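PDB 4APM: apical membrane antigen 1 from Babesia divergens, which probably takes part in host cell invasion by the parasite, as a calcium-binding surface antigen associated with the moving junction. Local coordinates for residues S234-E239 and N366-P371; F227-N232 and T332-I337; P221-I226 and G341-T346. All blocks are in the same frame, centred on the assembly; numbering follows the deposited sequence.

Contact 1: S234-E239 and N366-P371; sequences SCVAIE and NGYIEP
S234 to A237 and N366 to Y368 run side by side in parallel, C235 paired with G367 and V236 with Y368. C235 bonds to the residues either side of G367, its N to N366 O at 2.7 Å and its O from Y368 N; one step on, A237 N donates to Y368 O at 3.1 Å. A further CH donor, G367 CA, approaches C235 O.

At the start of the ladder, N366 ND2 gives a nearly straight bond of 2.9 Å to S234 OG, which lies in the plane of the amide. The N366 carboxamide has CG opposite its own backbone N (chi1 177°) and can therefore span the two strands, while its OD1 accepts from K396 N. S234 CB meets the rim of the Y368 ring in its plane, 3.7 Å from CE1, and V236 CG2 approaches CD1 of the same ring at a slant.

This is the parallel step of an otherwise antiparallel mixed sheet in a family placed in the PAN clan. Strand 225-231 flanks the pair beyond strand 234-237, and strand 387-389 flanks it beyond 367-368. After Y368 the chain bends at I369, whose O lies 3.1 Å from A237 CB. P371 is thus brought back against the first segment: P371 CA lies 3.4 Å from A237 O in a CA-H...O contact, and its ring packs by CB on E239 CA.

Contact 2: F227-N232 and T332-I337; sequences FGRGAN and TPNCLI
A classic beta bulge marks the start of strand 335-339: N334 and C335 together face the single residue G228. G228 O takes both backbone N-H groups, N334 N at 3.0 Å nearly in line with the carbonyl and C335 N at 3.1 Å from well above its plane. The return bond runs from G228 N to C335 O at 2.7 Å.

Beside the bulge, the N334 side chain crosses to R229 and G230. With CG lodged between its own N and carbonyl carbon (chi1 68°), N334 presents OD1 to G230 N at 2.9 Å, on a lone pair. R229 bends at chi3 to bring NH1 to T332 O, 2.9 Å away at the edge of the guanidinium, while N334 ND2 lies over one guanidinium face without bonding to it.

On the face that carries F227 and L336, P333 CG sits over the F227 ring in a CH-pi contact, 4.0 Å from its centroid, and L336 CD2 reaches CD1 of that ring. W316 meets F227 edge-to-face. Separately, I337 CD1 lies 3.8 Å from G228 CA. The chemistry implies a doubly satisfied carbonyl at the bulge; R229 NH1 and N334 OD1 each engage a backbone group, which would hold the two side chains in place beside it.

Contact 3: P221-I226 and G341-T346; sequences PVKDAI and GSFAMT
S342 O accepts the backbone N-H of A225 at 2.9 Å, from a donor standing well out of the carbonyl plane. A225 closes the type II beta turn that begins at V222, and the bond ties this turn to strand 342-346, the outermost strand of a four-stranded antiparallel sheet. The same two residues meet a second time. S342 OG, turned away from its own backbone N (chi1 162°), also approaches A225 O, at a doubtfully short 2.5 Å.

At the first residue of the turn, V222 pairs with A344 as an antiparallel hydrogen-bonded pair: V222 N gives to A344 O at 3.0 Å, and A344 N gives back to V222 O. Each carbonyl also attracts a CH group, P221 CA at A344 O and F343 CA at V222 O. The small A344 CB fits among V222 and A225, lying 4.0 Å from A225 CB.

On the face of K223 and F343 the contacts are made by carbon atoms. The two side chains lie alongside each other and point the same way, K223 CG passing 3.8 Å from F343 CE2. The lysine then bends at chi3, and its NZ pairs in a salt bridge with E407. P221 CB meets the edge of the F343 ring and also rests 4.0 Å from M345 CG; beyond it, M345 packs on helix 249-257.

At the corner, D224 has positive phi (61°), as the third position of a type II turn requires. Its OD2 is taken by S408 OG, and its OD1 receives G341 N at 3.1 Å, nearly along the carboxylate C-O axis.

In the fold
Strand 225-231 is the common thread: it carries contact 2, begins within contact 3, and is followed by strand 234-237 of contact 1. Contacts 1 and 2 are closest, their centres about 7 Å apart, and are joined covalently by the disulfide C235 SG to C335 SG (2.1 Å) as well as by a probable hydrogen bond from R229 N to V236 O. Contacts 2 and 3 lie about 13 Å apart between centres, joined by a probable hydrogen bond from I337 N to I226 O (2.8 Å); the F227 ring also packs on A344. I226 further touches A237 and I369, connecting contact 3 with contact 1. All three are remote from the calcium site of G120 and D122.

Contact 1: S234-E239 and N366-P371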
loop_
_atom_site.group_PDB
_atom_site.type_symbol
_atom_site.label_atom_id
_atom_site.label_comp_id
_atom_site.label_asym_id
_atom_site.label_seq_id
_atom_site.Cartn_x
_atom_site.Cartn_y
_atom_site.Cartn_z
ATOM N N SER A 234 -7.337 25.119 -3.529
ATOM C CA SER A 234 -7.191 24.474 -2.236
ATOM C C SER A 234 -7.069 22.959 -2.415
ATOM O O SER A 234 -7.353 22.420 -3.491
ATOM C CB SER A 234 -8.392 24.802 -1.355
ATOM O OG SER A 234 -8.342 26.143 -0.922
ATOM N N CYS A 235 -6.671 22.273 -1.354
ATOM C CA CYS A 235 -6.719 20.826 -1.339
ATOM C C CYS A 235 -7.984 20.390 -0.608
ATOM O O CYS A 235 -8.197 20.755 0.563
ATOM C CB CYS A 235 -5.453 20.251 -0.679
ATOM S SG CYS A 235 -5.382 18.432 -0.680
ATOM N N VAL A 236 -8.857 19.669 -1.315
ATOM C CA VAL A 236 -10.134 19.226 -0.732
ATOM C C VAL A 236 -10.122 17.709 -0.418
ATOM O O VAL A 236 -9.816 16.893 -1.282
ATOM C CB VAL A 236 -11.340 19.568 -1.660
ATOM C CG1 VAL A 236 -12.657 19.138 -1.028
ATOM C CG2 VAL A 236 -11.373 21.055 -1.991
ATOM N N ALA A 237 -10.462 17.354 0.822
ATOM C CA ALA A 237 -10.577 15.965 1.246
ATOM C C ALA A 237 -11.430 15.160 0.271
ATOM O O ALA A 237 -12.516 15.609 -0.140
ATOM C CB ALA A 237 -11.163 15.891 2.649
ATOM N N ILE A 238 -10.943 13.968 -0.087
ATOM C CA ILE A 238 -11.653 13.073 -1.003
ATOM C C ILE A 238 -12.762 12.319 -0.263
ATOM O O ILE A 238 -12.537 11.780 0.832
ATOM C CB ILE A 238 -10.676 12.066 -1.670
ATOM C CG1 ILE A 238 -9.869 12.750 -2.742
ATOM C CG2 ILE A 238 -11.422 10.891 -2.287
ATOM C CD1 ILE A 238 -8.590 12.020 -3.077
ATOM N N GLU A 239 -13.941 12.241 -0.879
ATOM C CA GLU A 239 -15.101 11.574 -0.269
ATOM C C GLU A 239 -14.874 10.067 -0.142
ATOM O O GLU A 239 -14.176 9.452 -0.954
ATOM C CB GLU A 239 -16.369 11.831 -1.089
ATOM C CG GLU A 239 -16.265 11.307 -2.510
ATOM C CD GLU A 239 -17.595 11.288 -3.238
ATOM O OE1 GLU A 239 -18.630 11.668 -2.633
ATOM O OE2 GLU A 239 -17.600 10.861 -4.413
ATOM N N ASN A 366 -3.748 25.545 1.292
ATOM C CA ASN A 366 -4.950 25.517 2.120
ATOM C C ASN A 366 -5.795 24.224 1.908
ATOM O O ASN A 366 -6.083 23.844 0.768
ATOM C CB ASN A 366 -5.798 26.775 1.853
ATOM C CG ASN A 366 -7.103 26.776 2.634
ATOM O OD1 ASN A 366 -7.104 26.951 3.853
ATOM N ND2 ASN A 366 -8.210 26.500 1.944
ATOM N N GLY A 367 -6.184 23.561 2.998
ATOM C CA GLY A 367 -6.942 22.312 2.887
ATOM C C GLY A 367 -8.317 22.342 3.534
ATOM O O GLY A 367 -8.499 22.965 4.589
ATOM N N TYR A 368 -9.288 21.671 2.909
ATOM C CA TYR A 368 -10.540 21.326 3.591
ATOM C C TYR A 368 -10.473 19.925 4.155
ATOM O O TYR A 368 -10.221 18.982 3.412
ATOM C CB TYR A 368 -11.731 21.454 2.645
ATOM C CG TYR A 368 -11.956 22.869 2.205
ATOM C CD1 TYR A 368 -11.066 23.491 1.329
ATOM C CD2 TYR A 368 -12.990 23.632 2.752
ATOM C CE1 TYR A 368 -11.229 24.816 0.961
ATOM C CE2 TYR A 368 -13.176 24.951 2.376
ATOM C CZ TYR A 368 -12.289 25.539 1.480
ATOM O OH TYR A 368 -12.452 26.857 1.115
ATOM N N ILE A 369 -10.663 19.789 5.470
ATOM C CA ILE A 369 -10.636 18.473 6.113
ATOM C C ILE A 369 -11.830 17.563 5.749
ATOM O O ILE A 369 -11.683 16.340 5.687
ATOM C CB ILE A 369 -10.494 18.558 7.652
ATOM C CG1 ILE A 369 -11.691 19.263 8.286
ATOM C CG2 ILE A 369 -9.171 19.199 8.053
ATOM C CD1 ILE A 369 -11.774 19.082 9.786
ATOM N N GLU A 370 -13.007 18.157 5.544
ATOM C CA GLU A 370 -14.223 17.390 5.245
ATOM C C GLU A 370 -14.437 17.315 3.745
ATOM O O GLU A 370 -14.305 18.314 3.043
ATOM C CB GLU A 370 -15.466 18.026 5.891
ATOM C CG GLU A 370 -15.723 17.657 7.343
ATOM C CD GLU A 370 -16.158 16.214 7.516
ATOM O OE1 GLU A 370 -17.159 15.802 6.883
ATOM O OE2 GLU A 370 -15.499 15.488 8.294
ATOM N N PRO A 371 -14.812 16.128 3.252
ATOM C CA PRO A 371 -15.258 15.937 1.876
ATOM C C PRO A 371 -16.419 16.844 1.489
ATOM O O PRO A 371 -17.026 17.486 2.338
ATOM C CB PRO A 371 -15.730 14.485 1.873
ATOM C CG PRO A 371 -14.903 13.824 2.922
ATOM C CD PRO A 371 -14.761 14.859 3.997
#

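Contact 2: F227-N232 and T332-I337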
loop_
_atom_site.group_PDB
_atom_site.type_symbol
_atom_site.label_atom_id
_atom_site.label_comp_id
_atom_site.label_asym_id
_atom_site.label_seq_id
_atom_site.Cartn_x
_atom_site.Cartn_y
_atom_site.Cartn_z
ATOM N N PHE A 227 -5.958 12.525 2.641
ATOM C CA PHE A 227 -5.844 12.547 1.169
ATOM C C PHE A 227 -6.856 13.509 0.543
ATOM O O PHE A 227 -8.026 13.488 0.906
ATOM C CB PHE A 227 -6.129 11.150 0.607
ATOM C CG PHE A 227 -5.032 10.165 0.836
ATOM C CD1 PHE A 227 -3.749 10.424 0.378
ATOM C CD2 PHE A 227 -5.303 8.930 1.426
ATOM C CE1 PHE A 227 -2.735 9.500 0.543
ATOM C CE2 PHE A 227 -4.293 7.991 1.557
ATOM C CZ PHE A 227 -3.002 8.280 1.127
ATOM N N GLY A 228 -6.425 14.284 -0.450
ATOM C CA GLY A 228 -7.339 15.171 -1.163
ATOM C C GLY A 228 -7.062 15.272 -2.653
ATOM O O GLY A 228 -6.069 14.734 -3.156
ATOM N N ARG A 229 -7.933 15.983 -3.359
ATOM C CA ARG A 229 -7.612 16.458 -4.701
ATOM C C ARG A 229 -7.729 17.973 -4.797
ATOM O O ARG A 229 -8.586 18.593 -4.149
ATOM C CB ARG A 229 -8.500 15.774 -5.764
ATOM C CG ARG A 229 -8.253 14.261 -5.897
ATOM C CD ARG A 229 -9.221 13.588 -6.862
ATOM N NE ARG A 229 -9.164 14.195 -8.190
ATOM C CZ ARG A 229 -8.158 14.038 -9.051
ATOM N NH1 ARG A 229 -7.115 13.285 -8.738
ATOM N NH2 ARG A 229 -8.202 14.631 -10.236
ATOM N N GLY A 230 -6.857 18.566 -5.601
ATOM C CA GLY A 230 -6.881 19.998 -5.839
ATOM C C GLY A 230 -8.223 20.436 -6.379
ATOM O O GLY A 230 -8.808 19.771 -7.244
ATOM N N ALA A 231 -8.742 21.526 -5.821
ATOM C CA ALA A 231 -9.907 22.187 -6.389
ATOM C C ALA A 231 -9.938 23.659 -6.011
ATOM O O ALA A 231 -9.889 24.010 -4.826
ATOM C CB ALA A 231 -11.188 21.495 -5.953
ATOM N N ASN A 232 -10.000 24.517 -7.028
ATOM C CA ASN A 232 -10.159 25.958 -6.825
ATOM C C ASN A 232 -9.091 26.535 -5.911
ATOM O O ASN A 232 -9.387 27.373 -5.063
ATOM C CB ASN A 232 -11.544 26.266 -6.252
ATOM C CG ASN A 232 -12.634 26.225 -7.303
ATOM O OD1 ASN A 232 -13.697 26.821 -7.130
ATOM N ND2 ASN A 232 -12.369 25.536 -8.410
ATOM N N THR A 332 -7.917 8.879 -7.099
ATOM C CA THR A 332 -6.482 9.040 -6.962
ATOM C C THR A 332 -6.180 10.343 -6.223
ATOM O O THR A 332 -6.642 11.392 -6.622
ATOM C CB THR A 332 -5.799 9.037 -8.342
ATOM O OG1 THR A 332 -6.026 7.780 -8.983
ATOM C CG2 THR A 332 -4.306 9.246 -8.206
ATOM N N PRO A 333 -5.459 10.273 -5.096
ATOM C CA PRO A 333 -5.138 11.538 -4.429
ATOM C C PRO A 333 -4.052 12.290 -5.194
ATOM O O PRO A 333 -3.175 11.657 -5.811
ATOM C CB PRO A 333 -4.588 11.093 -3.071
ATOM C CG PRO A 333 -5.002 9.664 -2.916
ATOM C CD PRO A 333 -5.066 9.102 -4.297
ATOM N N ASN A 334 -4.107 13.622 -5.157
ATOM C CA ASN A 334 -3.030 14.450 -5.724
ATOM C C ASN A 334 -2.632 15.635 -4.828
ATOM O O ASN A 334 -1.820 16.479 -5.224
ATOM C CB ASN A 334 -3.344 14.910 -7.173
ATOM C CG ASN A 334 -4.506 15.900 -7.247
ATOM O OD1 ASN A 334 -4.786 16.618 -6.287
ATOM N ND2 ASN A 334 -5.188 15.937 -8.397
ATOM N N CYS A 335 -3.159 15.647 -3.599
ATOM C CA CYS A 335 -2.636 16.514 -2.528
ATOM C C CYS A 335 -3.044 15.996 -1.147
ATOM O O CYS A 335 -3.871 15.075 -1.023
ATOM C CB CYS A 335 -3.165 17.929 -2.705
ATOM S SG CYS A 335 -4.968 17.951 -2.650
ATOM N N LEU A 336 -2.484 16.609 -0.109
ATOM C CA LEU A 336 -2.787 16.238 1.269
ATOM C C LEU A 336 -3.307 17.479 2.023
ATOM O O LEU A 336 -2.962 18.599 1.673
ATOM C CB LEU A 336 -1.534 15.679 1.964
ATOM C CG LEU A 336 -0.797 14.473 1.359
ATOM C CD1 LEU A 336 0.383 14.080 2.233
ATOM C CD2 LEU A 336 -1.718 13.280 1.149
ATOM N N ILE A 337 -4.174 17.254 3.009
ATOM C CA ILE A 337 -4.628 18.264 3.949
ATOM C C ILE A 337 -3.998 17.926 5.308
ATOM O O ILE A 337 -4.004 16.758 5.714
ATOM C CB ILE A 337 -6.159 18.179 4.106
ATOM C CG1 ILE A 337 -6.857 18.534 2.805
ATOM C CG2 ILE A 337 -6.656 19.005 5.287
ATOM C CD1 ILE A 337 -7.307 17.322 2.017
#

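Contact 3: P221-I226 and G341-T346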
loop_
_atom_site.group_PDB
_atom_site.type_symbol
_atom_site.label_atom_id
_atom_site.label_comp_id
_atom_site.label_asym_id
_atom_site.label_seq_id
_atom_site.Cartn_x
_atom_site.Cartn_y
_atom_site.Cartn_z
ATOM N N PRO A 221 2.491 5.084 5.677
ATOM C CA PRO A 221 1.458 6.017 6.100
ATOM C C PRO A 221 2.049 7.443 6.262
ATOM O O PRO A 221 3.175 7.592 6.764
ATOM C CB PRO A 221 1.018 5.454 7.464
ATOM C CG PRO A 221 1.350 4.006 7.391
ATOM C CD PRO A 221 2.640 3.960 6.617
ATOM N N VAL A 222 1.331 8.464 5.801
ATOM C CA VAL A 222 1.722 9.835 6.094
ATOM C C VAL A 222 0.966 10.346 7.329
ATOM O O VAL A 222 -0.291 10.413 7.340
ATOM C CB VAL A 222 1.515 10.758 4.888
ATOM C CG1 VAL A 222 2.090 12.137 5.169
ATOM C CG2 VAL A 222 2.163 10.147 3.637
ATOM N N LYS A 223 1.733 10.640 8.387
ATOM C CA LYS A 223 1.181 11.084 9.679
ATOM C C LYS A 223 0.579 12.459 9.517
ATOM O O LYS A 223 1.047 13.235 8.694
ATOM C CB LYS A 223 2.283 11.116 10.750
ATOM C CG LYS A 223 1.776 11.396 12.148
ATOM C CD LYS A 223 2.840 11.129 13.209
ATOM C CE LYS A 223 4.196 11.687 12.819
ATOM N NZ LYS A 223 5.165 11.659 13.954
ATOM N N ASP A 224 -0.508 12.718 10.243
ATOM C CA ASP A 224 -1.186 14.031 10.266
ATOM C C ASP A 224 -1.723 14.461 8.910
ATOM O O ASP A 224 -1.746 15.657 8.601
ATOM C CB ASP A 224 -0.266 15.116 10.835
ATOM C CG ASP A 224 0.204 14.798 12.230
ATOM O OD1 ASP A 224 -0.615 14.409 13.090
ATOM O OD2 ASP A 224 1.408 14.889 12.461
ATOM N N ALA A 225 -2.150 13.492 8.100
ATOM C CA ALA A 225 -2.544 13.768 6.701
ATOM C C ALA A 225 -3.865 13.146 6.339
ATOM O O ALA A 225 -4.170 12.009 6.734
ATOM C CB ALA A 225 -1.466 13.288 5.733
ATOM N N ILE A 226 -4.616 13.884 5.535
ATOM C CA ILE A 226 -5.825 13.408 4.907
ATOM C C ILE A 226 -5.605 13.559 3.401
ATOM O O ILE A 226 -5.092 14.588 2.949
ATOM C CB ILE A 226 -7.022 14.299 5.268
ATOM C CG1 ILE A 226 -7.324 14.239 6.766
ATOM C CG2 ILE A 226 -8.249 13.947 4.422
ATOM C CD1 ILE A 226 -8.280 15.325 7.211
ATOM N N GLY A 341 -3.432 13.670 14.072
ATOM C CA GLY A 341 -4.036 12.383 14.397
ATOM C C GLY A 341 -4.544 11.567 13.213
ATOM O O GLY A 341 -4.916 10.398 13.370
ATOM N N SER A 342 -4.572 12.166 12.025
ATOM C CA SER A 342 -5.005 11.425 10.841
ATOM C C SER A 342 -3.858 10.727 10.092
ATOM O O SER A 342 -2.760 11.297 9.942
ATOM C CB SER A 342 -5.777 12.333 9.887
ATOM O OG SER A 342 -5.828 11.737 8.595
ATOM N N PHE A 343 -4.121 9.524 9.571
ATOM C CA PHE A 343 -3.083 8.781 8.833
ATOM C C PHE A 343 -3.520 8.443 7.415
ATOM O O PHE A 343 -4.587 7.875 7.216
ATOM C CB PHE A 343 -2.696 7.513 9.581
ATOM C CG PHE A 343 -1.902 7.767 10.836
ATOM C CD1 PHE A 343 -2.546 8.086 12.042
ATOM C CD2 PHE A 343 -0.503 7.715 10.819
ATOM C CE1 PHE A 343 -1.817 8.326 13.204
ATOM C CE2 PHE A 343 0.225 7.932 11.979
ATOM C CZ PHE A 343 -0.430 8.228 13.175
ATOM N N ALA A 344 -2.717 8.822 6.427
ATOM C CA ALA A 344 -3.089 8.600 5.038
ATOM C C ALA A 344 -2.374 7.334 4.620
ATOM O O ALA A 344 -1.148 7.307 4.551
ATOM C CB ALA A 344 -2.648 9.776 4.166
ATOM N N MET A 345 -3.135 6.269 4.417
ATOM C CA MET A 345 -2.569 4.938 4.204
ATOM C C MET A 345 -2.872 4.401 2.798
ATOM O O MET A 345 -3.852 4.824 2.171
ATOM C CB MET A 345 -3.121 4.010 5.267
ATOM C CG MET A 345 -2.841 4.565 6.672
ATOM S SD MET A 345 -3.588 3.528 7.894
ATOM C CE MET A 345 -2.381 2.195 7.977
ATOM N N THR A 346 -2.039 3.478 2.305
ATOM C CA THR A 346 -2.299 2.875 1.002
ATOM C C THR A 346 -2.231 1.345 1.074
ATOM O O THR A 346 -1.672 0.783 2.048
ATOM C CB THR A 346 -1.347 3.380 -0.109
ATOM O OG1 THR A 346 -0.129 2.654 -0.050
ATOM C CG2 THR A 346 -1.044 4.877 -0.001
#